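Amidohydrolase (Thermotoga maritima, PDB 3OOQ) belongs to the amidohydrolase family of hydrolases and possibly acts as an allantoinase. Local coordinates at residues V118-I132 with V144-P158. Sequence-based numbering, arbitrary orientation.
Sequences VPGSANPVGGQGSVI and VKDPAGLKMAFGENP
Lys-151 carries CG opposite its own backbone N (chi1 180°), then bends at chi2 (55°) and chi4 (-65°), and this folded chain brings NZ to the carbonyl oxygens of Pro-119 and Gly-120. The setting is an antiparallel strand pair, 125-132 with 148-153, in the large sheet of an amidohydrolase of the TIM-barrel clan. Gly-126 N donates to Lys-151 O, and Lys-151 N to Gly-127 O. Lys-151 NZ donates a hydrogen bond to Pro-119 O at 2.8 Å and a weak one to Gly-120 O. It also bonds His-63 NE2. Val-118 CG2 packs on Lys-151 CB at 3.6 Å, the two side chains lying crosswise. Replacing Lys-151 by an alanine would probably leave Pro-119 O, Gly-120 O and His-63 NE2 without this partner.

On the opposite face of the sheet, Leu-150 CD1 sits 3.3 Å from Gly-127 O, and its CD2 branch touches Val-125 CG1. The backbone angles of Gly-127 would jam any side chain against the preceding carbonyl.

Beyond the strand, Asn-157 ND2 donates to Ser-121 OG at 2.7 Å, close to the amide plane; its OD1 is held by Lys-280. The rings of Pro-124 and Pro-158 run past one another head to tail, Pro-124 CD against Pro-158 CB at 3.7 Å.

At the other end, Val-144 and Lys-145 share Val-131 as partner, which makes a classic bulge. Val-131 CG2 rests on Ala-148 CB, and CG1 on Val-144 CB. Val-131 O takes two donors from the same face of its plane: Val-144 N at 2.8 Å and Lys-145 N at 3.2 Å.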
loop_
_atom_site.group_PDB
_atom_site.type_symbol
_atom_site.label_atom_id
_atom_site.label_comp_id
_atom_site.label_asym_id
_atom_site.label_seq_id
_atom_site.Cartn_x
_atom_site.Cartn_y
_atom_site.Cartn_z
ATOM N N VAL F 118 23.482 -22.583 -13.202
ATOM C CA VAL F 118 22.512 -21.949 -14.087
ATOM C C VAL F 118 21.537 -21.094 -13.232
ATOM O O VAL F 118 21.273 -21.437 -12.073
ATOM C CB VAL F 118 21.814 -23.059 -14.925
ATOM C CG1 VAL F 118 20.969 -23.997 -14.048
ATOM C CG2 VAL F 118 21.011 -22.519 -16.064
ATOM N N PRO F 119 21.018 -19.980 -13.788
ATOM C CA PRO F 119 19.910 -19.325 -13.096
ATOM C C PRO F 119 18.695 -20.267 -12.953
ATOM O O PRO F 119 18.598 -21.302 -13.649
ATOM C CB PRO F 119 19.557 -18.146 -14.017
ATOM C CG PRO F 119 20.757 -17.901 -14.860
ATOM C CD PRO F 119 21.394 -19.275 -15.034
ATOM N N GLY F 120 17.789 -19.915 -12.042
ATOM C CA GLY F 120 16.553 -20.657 -11.825
ATOM C C GLY F 120 15.480 -20.370 -12.879
ATOM O O GLY F 120 15.776 -19.975 -14.017
ATOM N N SER F 121 14.227 -20.560 -12.493
ATOM C CA SER F 121 13.134 -20.596 -13.452
ATOM C C SER F 121 12.111 -19.468 -13.237
ATOM O O SER F 121 10.957 -19.567 -13.654
ATOM C CB SER F 121 12.448 -21.947 -13.354
ATOM O OG SER F 121 11.919 -22.135 -12.049
ATOM N N ALA F 122 12.541 -18.399 -12.580
ATOM C CA ALA F 122 11.680 -17.236 -12.389
ATOM C C ALA F 122 11.382 -16.532 -13.703
ATOM O O ALA F 122 10.253 -16.065 -13.914
ATOM C CB ALA F 122 12.326 -16.260 -11.403
ATOM N N ASN F 123 12.388 -16.428 -14.574
ATOM C CA ASN F 123 12.267 -15.609 -15.782
ATOM C C ASN F 123 12.038 -16.398 -17.053
ATOM O O ASN F 123 12.692 -17.423 -17.247
ATOM C CB ASN F 123 13.516 -14.767 -15.996
ATOM C CG ASN F 123 13.746 -13.764 -14.887
ATOM O OD1 ASN F 123 12.887 -13.559 -14.043
ATOM N ND2 ASN F 123 14.913 -13.136 -14.891
ATOM N N PRO F 124 11.138 -15.900 -17.934
ATOM C CA PRO F 124 11.040 -16.461 -19.285
ATOM C C PRO F 124 12.437 -16.633 -19.900
ATOM O O PRO F 124 12.724 -17.699 -20.445
ATOM C CB PRO F 124 10.182 -15.434 -20.024
ATOM C CG PRO F 124 9.188 -14.959 -18.946
ATOM C CD PRO F 124 10.044 -14.942 -17.653
ATOM N N VAL F 125 13.287 -15.607 -19.782
ATOM C CA VAL F 125 14.702 -15.679 -20.187
ATOM C C VAL F 125 15.547 -15.285 -18.983
ATOM O O VAL F 125 15.584 -14.115 -18.599
ATOM C CB VAL F 125 15.036 -14.768 -21.407
ATOM C CG1 VAL F 125 16.480 -15.030 -21.897
ATOM C CG2 VAL F 125 14.056 -15.007 -22.576
ATOM N N GLY F 126 16.224 -16.262 -18.388
ATOM C CA GLY F 126 16.856 -16.079 -17.077
ATOM C C GLY F 126 18.336 -15.680 -17.008
ATOM O O GLY F 126 18.753 -15.031 -16.046
ATOM N N GLY F 127 19.129 -16.064 -18.008
ATOM C CA GLY F 127 20.572 -15.790 -17.984
ATOM C C GLY F 127 21.432 -16.975 -18.386
ATOM O O GLY F 127 20.911 -18.013 -18.800
ATOM N N GLN F 128 22.749 -16.835 -18.246
ATOM C CA GLN F 128 23.683 -17.821 -18.798
ATOM C C GLN F 128 24.169 -18.825 -17.780
ATOM O O GLN F 128 24.455 -18.473 -16.635
ATOM C CB GLN F 128 24.893 -17.136 -19.451
ATOM C CG GLN F 128 24.513 -16.206 -20.579
ATOM C CD GLN F 128 25.546 -15.134 -20.801
ATOM O OE1 GLN F 128 26.717 -15.425 -21.010
ATOM N NE2 GLN F 128 25.120 -13.878 -20.744
ATOM N N GLY F 129 24.261 -20.079 -18.223
ATOM C CA GLY F 129 24.887 -21.149 -17.466
ATOM C C GLY F 129 26.366 -21.271 -17.820
ATOM O O GLY F 129 26.784 -20.810 -18.882
ATOM N N SER F 130 27.140 -21.871 -16.903
ATOM C CA SER F 130 28.548 -22.178 -17.094
ATOM C C SER F 130 28.798 -23.539 -16.489
ATOM O O SER F 130 28.191 -23.878 -15.484
ATOM C CB SER F 130 29.429 -21.168 -16.336
ATOM O OG SER F 130 29.409 -19.886 -16.938
ATOM N N VAL F 131 29.707 -24.319 -17.070
ATOM C CA VAL F 131 30.121 -25.575 -16.461
ATOM C C VAL F 131 31.376 -25.318 -15.656
ATOM O O VAL F 131 32.331 -24.717 -16.144
ATOM C CB VAL F 131 30.414 -26.684 -17.503
ATOM C CG1 VAL F 131 30.787 -27.988 -16.778
ATOM C CG2 VAL F 131 29.224 -26.880 -18.437
ATOM N N ILE F 132 31.376 -25.760 -14.407
ATOM C CA ILE F 132 32.528 -25.563 -13.554
ATOM C C ILE F 132 32.896 -26.867 -12.866
ATOM O O ILE F 132 32.097 -27.810 -12.813
ATOM C CB ILE F 132 32.292 -24.425 -12.499
ATOM C CG1 ILE F 132 31.115 -24.752 -11.568
ATOM C CG2 ILE F 132 32.043 -23.077 -13.186
ATOM C CD1 ILE F 132 31.514 -25.224 -10.212
ATOM N N VAL F 144 35.088 -24.601 -16.766
ATOM C CA VAL F 144 35.307 -25.564 -17.847
ATOM C C VAL F 144 34.752 -25.028 -19.171
ATOM O O VAL F 144 35.388 -25.151 -20.222
ATOM C CB VAL F 144 34.674 -26.940 -17.518
ATOM C CG1 VAL F 144 34.928 -27.945 -18.627
ATOM C CG2 VAL F 144 35.213 -27.469 -16.212
ATOM N N LYS F 145 33.566 -24.427 -19.120
ATOM C CA LYS F 145 32.919 -23.947 -20.329
ATOM C C LYS F 145 32.002 -22.811 -19.954
ATOM O O LYS F 145 31.051 -22.999 -19.196
ATOM C CB LYS F 145 32.110 -25.065 -21.006
ATOM C CG LYS F 145 31.465 -24.624 -22.289
ATOM C CD LYS F 145 30.716 -25.752 -22.961
ATOM C CE LYS F 145 30.058 -25.253 -24.234
ATOM N NZ LYS F 145 29.254 -26.324 -24.867
ATOM N N ASP F 146 32.301 -21.636 -20.485
ATOM C CA ASP F 146 31.525 -20.445 -20.179
ATOM C C ASP F 146 31.479 -19.553 -21.402
ATOM O O ASP F 146 32.539 -19.206 -21.940
ATOM C CB ASP F 146 32.180 -19.685 -19.034
ATOM C CG ASP F 146 31.525 -18.354 -18.778
ATOM O OD1 ASP F 146 30.333 -18.325 -18.418
ATOM O OD2 ASP F 146 32.208 -17.331 -18.936
ATOM N N PRO F 147 30.265 -19.179 -21.862
ATOM C CA PRO F 147 28.937 -19.635 -21.403
ATOM C C PRO F 147 28.636 -21.039 -21.927
ATOM O O PRO F 147 29.214 -21.448 -22.933
ATOM C CB PRO F 147 27.984 -18.634 -22.062
ATOM C CG PRO F 147 28.704 -18.209 -23.319
ATOM C CD PRO F 147 30.165 -18.153 -22.919
ATOM N N ALA F 148 27.742 -21.766 -21.265
ATOM C CA ALA F 148 27.419 -23.121 -21.679
ATOM C C ALA F 148 25.982 -23.274 -22.195
ATOM O O ALA F 148 25.631 -24.285 -22.805
ATOM C CB ALA F 148 27.699 -24.098 -20.551
ATOM N N GLY F 149 25.151 -22.274 -21.941
ATOM C CA GLY F 149 23.735 -22.338 -22.281
ATOM C C GLY F 149 22.987 -21.073 -21.867
ATOM O O GLY F 149 23.478 -20.303 -21.040
ATOM N N LEU F 150 21.822 -20.847 -22.469
ATOM C CA LEU F 150 20.957 -19.748 -22.080
ATOM C C LEU F 150 19.690 -20.347 -21.476
ATOM O O LEU F 150 18.920 -21.016 -22.172
ATOM C CB LEU F 150 20.622 -18.841 -23.273
ATOM C CG LEU F 150 19.703 -17.632 -22.967
ATOM C CD1 LEU F 150 20.295 -16.791 -21.845
ATOM C CD2 LEU F 150 19.483 -16.766 -24.212
ATOM N N LYS F 151 19.492 -20.109 -20.188
ATOM C CA LYS F 151 18.352 -20.636 -19.409
ATOM C C LYS F 151 17.065 -19.899 -19.744
ATOM O O LYS F 151 17.053 -18.669 -19.792
ATOM C CB LYS F 151 18.649 -20.491 -17.906
ATOM C CG LYS F 151 17.567 -20.977 -16.939
ATOM C CD LYS F 151 17.165 -22.460 -17.192
ATOM C CE LYS F 151 16.145 -22.979 -16.181
ATOM N NZ LYS F 151 16.737 -23.021 -14.811
HETATM N N MSE F 152 15.995 -20.659 -19.970
HETATM C CA MSE F 152 14.666 -20.110 -20.227
HETATM C C MSE F 152 13.679 -20.940 -19.437
HETATM O O MSE F 152 14.014 -22.045 -19.025
HETATM C CB MSE F 152 14.321 -20.159 -21.724
HETATM C CG MSE F 152 15.284 -19.348 -22.556
HETATM SE SE MSE F 152 14.999 -19.524 -24.470
HETATM C CE MSE F 152 16.867 -19.396 -25.038
ATOM N N ALA F 153 12.478 -20.403 -19.214
ATOM C CA ALA F 153 11.481 -21.081 -18.371
ATOM C C ALA F 153 10.067 -20.893 -18.860
ATOM O O ALA F 153 9.703 -19.798 -19.279
ATOM C CB ALA F 153 11.587 -20.613 -16.921
ATOM N N PHE F 154 9.291 -21.977 -18.752
ATOM C CA PHE F 154 7.900 -22.080 -19.175
ATOM C C PHE F 154 7.111 -22.580 -17.996
ATOM O O PHE F 154 7.695 -22.960 -16.979
ATOM C CB PHE F 154 7.783 -23.109 -20.325
ATOM C CG PHE F 154 8.465 -22.665 -21.576
ATOM C CD1 PHE F 154 9.846 -22.822 -21.733
ATOM C CD2 PHE F 154 7.757 -21.999 -22.552
ATOM C CE1 PHE F 154 10.493 -22.361 -22.881
ATOM C CE2 PHE F 154 8.397 -21.533 -23.701
ATOM C CZ PHE F 154 9.760 -21.722 -23.866
ATOM N N GLY F 155 5.786 -22.570 -18.121
ATOM C CA GLY F 155 4.915 -23.157 -17.108
ATOM C C GLY F 155 4.633 -22.203 -15.956
ATOM O O GLY F 155 4.629 -20.985 -16.137
ATOM N N GLU F 156 4.375 -22.762 -14.777
ATOM C CA GLU F 156 3.819 -21.994 -13.645
ATOM C C GLU F 156 4.752 -20.929 -13.095
ATOM O O GLU F 156 4.295 -19.832 -12.764
ATOM C CB GLU F 156 3.388 -22.922 -12.495
ATOM C CG GLU F 156 2.220 -23.870 -12.834
ATOM C CD GLU F 156 1.861 -24.800 -11.680
ATOM O OE1 GLU F 156 2.046 -24.407 -10.510
ATOM O OE2 GLU F 156 1.379 -25.925 -11.930
ATOM N N ASN F 157 6.053 -21.239 -13.010
ATOM C CA ASN F 157 7.004 -20.354 -12.315
ATOM C C ASN F 157 7.073 -18.942 -12.908
ATOM O O ASN F 157 6.792 -17.980 -12.200
ATOM C CB ASN F 157 8.411 -21.006 -12.150
ATOM C CG ASN F 157 8.400 -22.222 -11.228
ATOM O OD1 ASN F 157 7.388 -22.534 -10.616
ATOM N ND2 ASN F 157 9.534 -22.926 -11.144
ATOM N N PRO F 158 7.399 -18.805 -14.216
ATOM C CA PRO F 158 7.484 -17.432 -14.752
ATOM C C PRO F 158 6.172 -16.618 -14.704
ATOM O O PRO F 158 6.213 -15.426 -14.417
ATOM C CB PRO F 158 7.939 -17.636 -16.209
ATOM C CG PRO F 158 7.561 -19.084 -16.541
ATOM C CD PRO F 158 7.759 -19.820 -15.235
#